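Local coordinates for hypothetical protein (Pyrococcus furiosus, PDB 1YB3), which is of unknown function and belongs to a conserved family, DUF3201, in a hyperthermophilic archaeon, at residues E59-P64 with G77-G82; E100-A105 with L109-A114. All coordinates share one frame; numbering follows the deposited sequence. Where two conformers were deposited one is given.

Contact 1 of 2, residues E59-P64 with G77-G82; sequences EEMKYP and GATPQG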
ATOM      1  N   GLU A  59      -7.150 -11.854   7.092  1.00 29.74           N
ATOM      2  CA  GLU A  59      -8.072 -12.810   6.469  1.00 27.50           C
ATOM      3  C   GLU A  59      -7.806 -12.913   4.979  1.00 26.69           C
ATOM      4  O   GLU A  59      -7.666 -11.887   4.307  1.00 27.39           O
ATOM      5  CB  GLU A  59      -9.522 -12.342   6.653  1.00 30.92           C
ATOM      6  CG  GLU A  59      -9.974 -12.136   8.086  1.00 35.72           C
ATOM      7  CD  GLU A  59     -10.243 -13.436   8.820  1.00 41.05           C
ATOM      8  OE1 GLU A  59     -10.331 -14.497   8.159  1.00 44.13           O
ATOM      9  OE2 GLU A  59     -10.370 -13.395  10.062  1.00 44.71           O
ATOM     10  N   GLU A  60      -7.761 -14.138   4.449  1.00 23.04           N
ATOM     11  CA  GLU A  60      -7.480 -14.322   3.030  1.00 22.13           C
ATOM     12  C   GLU A  60      -8.672 -14.021   2.137  1.00 23.29           C
ATOM     13  O   GLU A  60      -9.787 -14.453   2.405  1.00 23.07           O
ATOM     14  CB  GLU A  60      -6.959 -15.739   2.751  1.00 23.15           C
ATOM     15  CG  GLU A  60      -6.379 -15.898   1.365  1.00 25.73           C
ATOM     16  CD  GLU A  60      -5.880 -17.298   1.085  1.00 28.49           C
ATOM     17  OE1 GLU A  60      -5.853 -18.119   2.025  1.00 30.77           O
ATOM     18  OE2 GLU A  60      -5.508 -17.563  -0.078  1.00 28.88           O
HETATM   19  N   MSE A  61      -8.424 -13.252   1.082  1.00 22.65           N
HETATM   20  CA  MSE A  61      -9.405 -13.040   0.030  1.00 21.87           C
HETATM   21  C   MSE A  61      -9.166 -14.069  -1.062  1.00 22.93           C
HETATM   22  O   MSE A  61      -8.237 -13.941  -1.846  1.00 21.77           O
HETATM   23  CB  MSE A  61      -9.276 -11.628  -0.560  1.00 24.83           C
HETATM   24  CG  MSE A  61      -9.411 -10.542   0.456  1.00 22.39           C
HETATM   25 SE   MSE A  61      -9.181  -8.725  -0.322  1.00 28.53          SE
HETATM   26  CE  MSE A  61      -7.207  -8.713  -0.421  1.00 27.36           C
ATOM     27  N   LYS A  62     -10.011 -15.104  -1.120  1.00 24.22           N
ATOM     28  CA  LYS A  62      -9.892 -16.085  -2.207  1.00 26.05           C
ATOM     29  C   LYS A  62     -10.461 -15.527  -3.527  1.00 25.90           C
ATOM     30  O   LYS A  62     -10.239 -16.083  -4.614  1.00 31.10           O
ATOM     31  CB  LYS A  62     -10.589 -17.402  -1.830  1.00 31.38           C
ATOM     32  CG  LYS A  62     -10.272 -17.910  -0.432  1.00 35.44           C
ATOM     33  CD  LYS A  62      -9.010 -18.765  -0.384  1.00 39.91           C
ATOM     34  CE  LYS A  62      -8.945 -19.537   0.924  1.00 41.62           C
ATOM     35  NZ  LYS A  62      -8.090 -20.762   0.829  1.00 44.95           N
ATOM     36  N   TYR A  63     -11.209 -14.433  -3.422  1.00 22.79           N
ATOM     37  CA  TYR A  63     -11.686 -13.686  -4.570  1.00 15.95           C
ATOM     38  C   TYR A  63     -10.619 -12.673  -5.085  1.00 18.20           C
ATOM     39  O   TYR A  63      -9.734 -12.301  -4.333  1.00 22.62           O
ATOM     40  CB  TYR A  63     -12.944 -12.944  -4.179  1.00 22.61           C
ATOM     41  CG  TYR A  63     -12.820 -12.037  -2.967  1.00 21.84           C
ATOM     42  CD1 TYR A  63     -12.530 -10.665  -3.122  1.00 23.82           C
ATOM     43  CD2 TYR A  63     -13.046 -12.525  -1.674  1.00 22.00           C
ATOM     44  CE1 TYR A  63     -12.452  -9.828  -2.021  1.00 21.87           C
ATOM     45  CE2 TYR A  63     -12.959 -11.687  -0.556  1.00 22.08           C
ATOM     46  CZ  TYR A  63     -12.661 -10.337  -0.745  1.00 22.07           C
ATOM     47  OH  TYR A  63     -12.586  -9.510   0.357  1.00 22.99           O
ATOM     48  N   PRO A  64     -10.713 -12.271  -6.365  1.00 20.24           N
ATOM     49  CA  PRO A  64      -9.727 -11.333  -6.909  1.00 17.82           C
ATOM     50  C   PRO A  64     -10.060  -9.915  -6.481  1.00 19.44           C
ATOM     51  O   PRO A  64     -11.206  -9.583  -6.193  1.00 19.83           O
ATOM     52  CB  PRO A  64      -9.933 -11.445  -8.405  1.00 19.38           C
ATOM     53  CG  PRO A  64     -11.409 -11.741  -8.544  1.00 19.76           C
ATOM     54  CD  PRO A  64     -11.684 -12.676  -7.394  1.00 19.04           C
ATOM     55  N   GLY A  77      -4.281  -0.244  -5.709  1.00 14.58           N
ATOM     56  CA  GLY A  77      -5.457  -1.136  -5.922  1.00 16.54           C
ATOM     57  C   GLY A  77      -6.625  -0.821  -5.015  1.00 17.61           C
ATOM     58  O   GLY A  77      -6.640   0.209  -4.326  1.00 15.07           O
ATOM     59  N   ALA A  78      -7.630  -1.695  -5.028  1.00 16.49           N
ATOM     60  CA  ALA A  78      -8.766  -1.518  -4.124  1.00 16.41           C
ATOM     61  C   ALA A  78      -9.200  -2.882  -3.665  1.00 17.29           C
ATOM     62  O   ALA A  78      -9.058  -3.878  -4.407  1.00 18.80           O
ATOM     63  CB  ALA A  78      -9.920  -0.805  -4.816  1.00 17.21           C
ATOM     64  N   THR A  79      -9.684  -2.925  -2.432  1.00 17.28           N
ATOM     65  CA  THR A  79     -10.313  -4.124  -1.858  1.00 17.88           C
ATOM     66  C   THR A  79     -11.667  -3.636  -1.323  1.00 18.05           C
ATOM     67  O   THR A  79     -11.991  -2.455  -1.414  1.00 17.18           O
ATOM     68  CB  THR A  79      -9.511  -4.642  -0.656  1.00 18.62           C
ATOM     69  OG1 THR A  79      -9.612  -3.682   0.392  1.00 19.40           O
ATOM     70  CG2 THR A  79      -8.004  -4.894  -1.011  1.00 17.70           C
ATOM     71  N   PRO A  80     -12.483  -4.539  -0.748  1.00 19.28           N
ATOM     72  CA  PRO A  80     -13.739  -4.037  -0.168  1.00 19.89           C
ATOM     73  C   PRO A  80     -13.567  -2.951   0.916  1.00 19.75           C
ATOM     74  O   PRO A  80     -14.534  -2.258   1.264  1.00 21.20           O
ATOM     75  CB  PRO A  80     -14.378  -5.305   0.415  1.00 20.08           C
ATOM     76  CG  PRO A  80     -13.833  -6.423  -0.454  1.00 18.62           C
ATOM     77  CD  PRO A  80     -12.388  -6.012  -0.661  1.00 20.36           C
ATOM     78  N   GLN A  81     -12.348  -2.808   1.435  1.00 18.63           N
ATOM     79  CA  GLN A  81     -12.034  -1.733   2.413  1.00 22.59           C
ATOM     80  C   GLN A  81     -11.832  -0.366   1.764  1.00 22.31           C
ATOM     81  O   GLN A  81     -12.010   0.687   2.416  1.00 22.80           O
ATOM     82  CB  GLN A  81     -10.787  -2.074   3.217  1.00 23.70           C
ATOM     83  CG  GLN A  81     -10.993  -3.086   4.332  1.00 27.59           C
ATOM     84  CD  GLN A  81      -9.720  -3.332   5.144  1.00 29.00           C
ATOM     85  OE1 GLN A  81      -8.612  -3.321   4.608  1.00 29.76           O
ATOM     86  NE2 GLN A  81      -9.883  -3.550   6.435  1.00 31.97           N
ATOM     87  N   GLY A  82     -11.457  -0.379   0.490  1.00 18.26           N
ATOM     88  CA  GLY A  82     -11.152   0.860  -0.241  1.00 20.46           C
ATOM     89  C   GLY A  82      -9.823   0.812  -0.976  1.00 19.27           C
ATOM     90  O   GLY A  82      -9.271  -0.265  -1.218  1.00 17.93           O
TER

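Contact 2 of 2, residues E100-A105 with L109-A114; sequences EDVIRA and LFIYGA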
ATOM      1  N   GLU A 100      11.078   6.267  10.595  1.00 27.60           N
ATOM      2  CA  GLU A 100      10.462   7.240  11.520  1.00 29.46           C
ATOM      3  C   GLU A 100       9.553   8.249  10.790  1.00 27.17           C
ATOM      4  O   GLU A 100       8.430   8.542  11.238  1.00 26.72           O
ATOM      5  CB  GLU A 100      11.532   7.990  12.335  1.00 31.49           C
ATOM      6  CG  GLU A 100      12.303   7.102  13.306  0.65 34.39           C
ATOM      7  CD  GLU A 100      13.484   7.805  13.956  0.65 35.42           C
ATOM      8  OE1 GLU A 100      14.016   8.785  13.378  0.65 37.67           O
ATOM      9  OE2 GLU A 100      13.891   7.357  15.048  0.65 39.33           O
ATOM     10  N   ASP A 101      10.041   8.762   9.662  1.00 21.70           N
ATOM     11  CA  ASP A 101       9.310   9.744   8.856  1.00 22.30           C
ATOM     12  C   ASP A 101       8.037   9.170   8.238  1.00 21.49           C
ATOM     13  O   ASP A 101       6.975   9.825   8.235  1.00 21.59           O
ATOM     14  CB  ASP A 101      10.209  10.276   7.734  1.00 24.02           C
ATOM     15  CG  ASP A 101      11.282  11.233   8.234  1.00 28.92           C
ATOM     16  OD1 ASP A 101      11.353  11.484   9.456  1.00 30.23           O
ATOM     17  OD2 ASP A 101      12.058  11.735   7.392  1.00 29.91           O
ATOM     18  N   VAL A 102       8.126   7.959   7.699  1.00 19.80           N
ATOM     19  CA  VAL A 102       6.941   7.364   7.079  1.00 18.16           C
ATOM     20  C   VAL A 102       5.832   7.091   8.127  1.00 18.18           C
ATOM     21  O   VAL A 102       4.666   7.348   7.881  1.00 19.56           O
ATOM     22  CB  VAL A 102       7.302   6.142   6.177  0.65 19.55           C
ATOM     23  CG1 VAL A 102       7.714   4.918   7.020  0.65 16.60           C
ATOM     24  CG2 VAL A 102       6.161   5.829   5.219  0.65 18.86           C
ATOM     25  N   ILE A 103       6.223   6.625   9.310  1.00 20.72           N
ATOM     26  CA  ILE A 103       5.272   6.391  10.387  1.00 21.50           C
ATOM     27  C   ILE A 103       4.526   7.680  10.781  1.00 21.75           C
ATOM     28  O   ILE A 103       3.318   7.655  11.047  1.00 22.65           O
ATOM     29  CB  ILE A 103       5.961   5.720  11.605  1.00 21.88           C
ATOM     30  CG1 ILE A 103       6.342   4.285  11.228  1.00 23.29           C
ATOM     31  CG2 ILE A 103       5.056   5.775  12.862  1.00 23.80           C
ATOM     32  CD1 ILE A 103       7.222   3.578  12.269  1.00 24.64           C
ATOM     33  N   ARG A 104       5.240   8.803  10.788  1.00 21.26           N
ATOM     34  CA  ARG A 104       4.623  10.090  11.141  1.00 23.35           C
ATOM     35  C   ARG A 104       3.793  10.691  10.012  1.00 23.03           C
ATOM     36  O   ARG A 104       2.941  11.541  10.267  1.00 20.60           O
ATOM     37  CB  ARG A 104       5.685  11.104  11.618  1.00 24.26           C
ATOM     38  CG  ARG A 104       6.399  10.685  12.931  1.00 26.63           C
ATOM     39  CD  ARG A 104       7.590  11.597  13.236  1.00 30.58           C
ATOM     40  N   ALA A 105       4.023  10.221   8.780  1.00 21.25           N
ATOM     41  CA  ALA A 105       3.457  10.842   7.573  1.00 19.27           C
ATOM     42  C   ALA A 105       2.090  10.307   7.136  1.00 18.92           C
ATOM     43  O   ALA A 105       1.360  10.990   6.399  1.00 18.30           O
ATOM     44  CB  ALA A 105       4.461  10.743   6.412  1.00 20.78           C
ATOM     45  N   LEU A 109      -1.187   2.977   7.953  1.00 19.21           N
ATOM     46  CA  LEU A 109       0.067   2.442   7.436  1.00 19.07           C
ATOM     47  C   LEU A 109       0.376   1.057   7.969  1.00 21.88           C
ATOM     48  O   LEU A 109       0.211   0.779   9.161  1.00 20.25           O
ATOM     49  CB  LEU A 109       1.216   3.385   7.837  1.00 20.60           C
ATOM     50  CG  LEU A 109       2.651   2.965   7.532  1.00 19.12           C
ATOM     51  CD1 LEU A 109       2.903   3.035   6.031  1.00 19.56           C
ATOM     52  CD2 LEU A 109       3.611   3.878   8.287  1.00 20.60           C
ATOM     53  N   PHE A 110       0.861   0.214   7.072  1.00 19.41           N
ATOM     54  CA  PHE A 110       1.424  -1.095   7.413  1.00 18.33           C
ATOM     55  C   PHE A 110       2.821  -1.185   6.810  1.00 18.36           C
ATOM     56  O   PHE A 110       3.053  -0.759   5.676  1.00 19.94           O
ATOM     57  CB  PHE A 110       0.568  -2.237   6.826  1.00 20.38           C
ATOM     58  CG  PHE A 110      -0.861  -2.270   7.328  1.00 20.32           C
ATOM     59  CD1 PHE A 110      -1.224  -3.134   8.355  1.00 22.69           C
ATOM     60  CD2 PHE A 110      -1.838  -1.447   6.771  1.00 22.95           C
ATOM     61  CE1 PHE A 110      -2.568  -3.177   8.820  1.00 23.37           C
ATOM     62  CE2 PHE A 110      -3.162  -1.474   7.214  1.00 26.08           C
ATOM     63  CZ  PHE A 110      -3.528  -2.346   8.256  1.00 23.41           C
ATOM     64  N   ILE A 111       3.755  -1.777   7.555  1.00 18.28           N
ATOM     65  CA  ILE A 111       5.083  -2.043   7.011  1.00 17.45           C
ATOM     66  C   ILE A 111       5.347  -3.525   7.239  1.00 19.62           C
ATOM     67  O   ILE A 111       5.243  -3.993   8.375  1.00 22.33           O
ATOM     68  CB  ILE A 111       6.173  -1.234   7.734  1.00 17.78           C
ATOM     69  CG1 ILE A 111       5.824   0.263   7.736  1.00 17.57           C
ATOM     70  CG2 ILE A 111       7.548  -1.476   7.102  1.00 18.91           C
ATOM     71  CD1 ILE A 111       6.763   1.114   8.631  1.00 18.83           C
ATOM     72  N   TYR A 112       5.656  -4.230   6.165  1.00 18.28           N
ATOM     73  CA  TYR A 112       5.724  -5.703   6.206  1.00 18.86           C
ATOM     74  C   TYR A 112       6.709  -6.253   5.202  1.00 22.99           C
ATOM     75  O   TYR A 112       7.057  -5.579   4.251  1.00 21.27           O
ATOM     76  CB  TYR A 112       4.324  -6.318   6.013  1.00 20.41           C
ATOM     77  CG  TYR A 112       3.542  -5.895   4.778  1.00 22.02           C
ATOM     78  CD1 TYR A 112       3.768  -6.490   3.532  1.00 21.70           C
ATOM     79  CD2 TYR A 112       2.547  -4.908   4.871  1.00 21.97           C
ATOM     80  CE1 TYR A 112       3.018  -6.102   2.385  1.00 21.78           C
ATOM     81  CE2 TYR A 112       1.796  -4.519   3.750  1.00 22.76           C
ATOM     82  CZ  TYR A 112       2.038  -5.114   2.511  1.00 21.61           C
ATOM     83  OH  TYR A 112       1.298  -4.739   1.397  1.00 21.56           O
ATOM     84  N   GLY A 113       7.178  -7.486   5.428  1.00 20.35           N
ATOM     85  CA  GLY A 113       8.064  -8.161   4.477  1.00 23.37           C
ATOM     86  C   GLY A 113       7.311  -8.820   3.336  1.00 25.82           C
ATOM     87  O   GLY A 113       6.334  -8.268   2.826  1.00 27.51           O
ATOM     88  N   ALA A 114       7.755 -10.018   2.942  1.00 26.92           N
ATOM     89  CA  ALA A 114       7.168 -10.727   1.796  1.00 28.56           C
ATOM     90  C   ALA A 114       5.667 -11.002   1.928  1.00 29.28           C
ATOM     91  O   ALA A 114       4.937 -10.893   0.950  1.00 31.96           O
ATOM     92  CB  ALA A 114       7.918 -12.027   1.516  1.00 29.68           C
TER

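Contact 1 of 2, residues E59-P64 with G77-G82
Met61, a selenomethionine in this crystal, and Tyr63 reach across to Thr79 and Pro80, and the meeting is made wholly by side chains, without a hydrogen bond between the two segments. The Met61 chain runs out extended through CG (chi2 178°) and bends only at its last torsion, which swings the terminal methyl toward Thr79, so that Met61 CE lies 3.9 Å from Thr79 CG2. Met61 SE lies 4.2 Å from Pro80 CD; a long, flexible, apolar chain can reach from the loop to both the threonine methyl and the proline ring. Tyr63 comes at the proline from the opposite direction, its hydroxyl end leading: Tyr63 OH sits 3.4 Å from Pro80 CG, and CE1 of the same ring lies 4.0 Å from that carbon. Met61 CB lies over one face of the Tyr63 ring, 3.6 Å above its plane and offset toward the rim.

Thr79 divides its branches between two jobs. With chi1 at 67°, Thr79 OG1 accepts from Gln81 N at 3.1 Å, while CG2 is left for Met61. A valine here has no hydroxyl, and the Gln81 N-H would probably be left without the acceptor that makes the ST turn. Pro80, whose ring fixes phi near -58°, fits the second position of the turn, and Gly82 takes a positive phi that would jam a side chain against the preceding carbonyl. Thr79 to Gly82 thus form a type I beta turn with an ST turn inside it, closing the beta hairpin of strands 74-79 and 82-90.

Contact 2 of 2, residues E100-A105 with L109-A114
Leu109 and Ile111, on one face of strand 108-112, press against Val102 and Ile103 in a helix-on-sheet packing of an alpha+beta fold, helix 96-105 lying against an antiparallel sheet. The helix and strand segments run roughly antiparallel, at 150°, with their axes 9.2 Å apart, a spacing bridged by branched aliphatic side chains. Leu109 makes the closest approach: Leu109 CD2 slips in against the helix backbone, 3.6 Å from Val102 O and 3.7 Å from Ile103 CA. The leucine's CG stands opposite the backbone N across chi1 (174°), which carries the methyl pair out toward the helix.

Beta-branched Val102 is short and broad; in the conformer given, one of two deposited, it turns its methyls to the strand, with CG1 toward the end of Ile111. Phe147 of the neighbouring strand and Phe165 and Leu168 of helix 155-171 also touch this valine. Tyr122 of strand 120-123 touches Ile103, Leu109 and Ile111, continuing the apolar layer. Ile103 crosses both strand residues at about a right angle, and its CG1 methylene sits between the ends of the two: Ile103 CG1 lies 4.0 Å from Leu109 CD2 and 4.1 Å from Ile111 CD1.

How the contacts relate
From the N terminus the chain first forms helix 11-35 and strand 40-47, then the small hairpin of strands 51-54 and 57-60. Contact 1 closes the loop that follows: strand 65-71 and the first part of strand 74-79 lie between its segments, and it ties the end of the small hairpin to the turn leading into strand 82-90. Further along the chain, contact 2 closes the much shorter connection between helix 96-105 and strand 108-112. The two follow in series, neither nesting nor crossing, with centres 20 Å apart on opposite sides of the chain's centre. Both reach the same seven-stranded antiparallel sheet, one joining a hairpin to it, the other a helix.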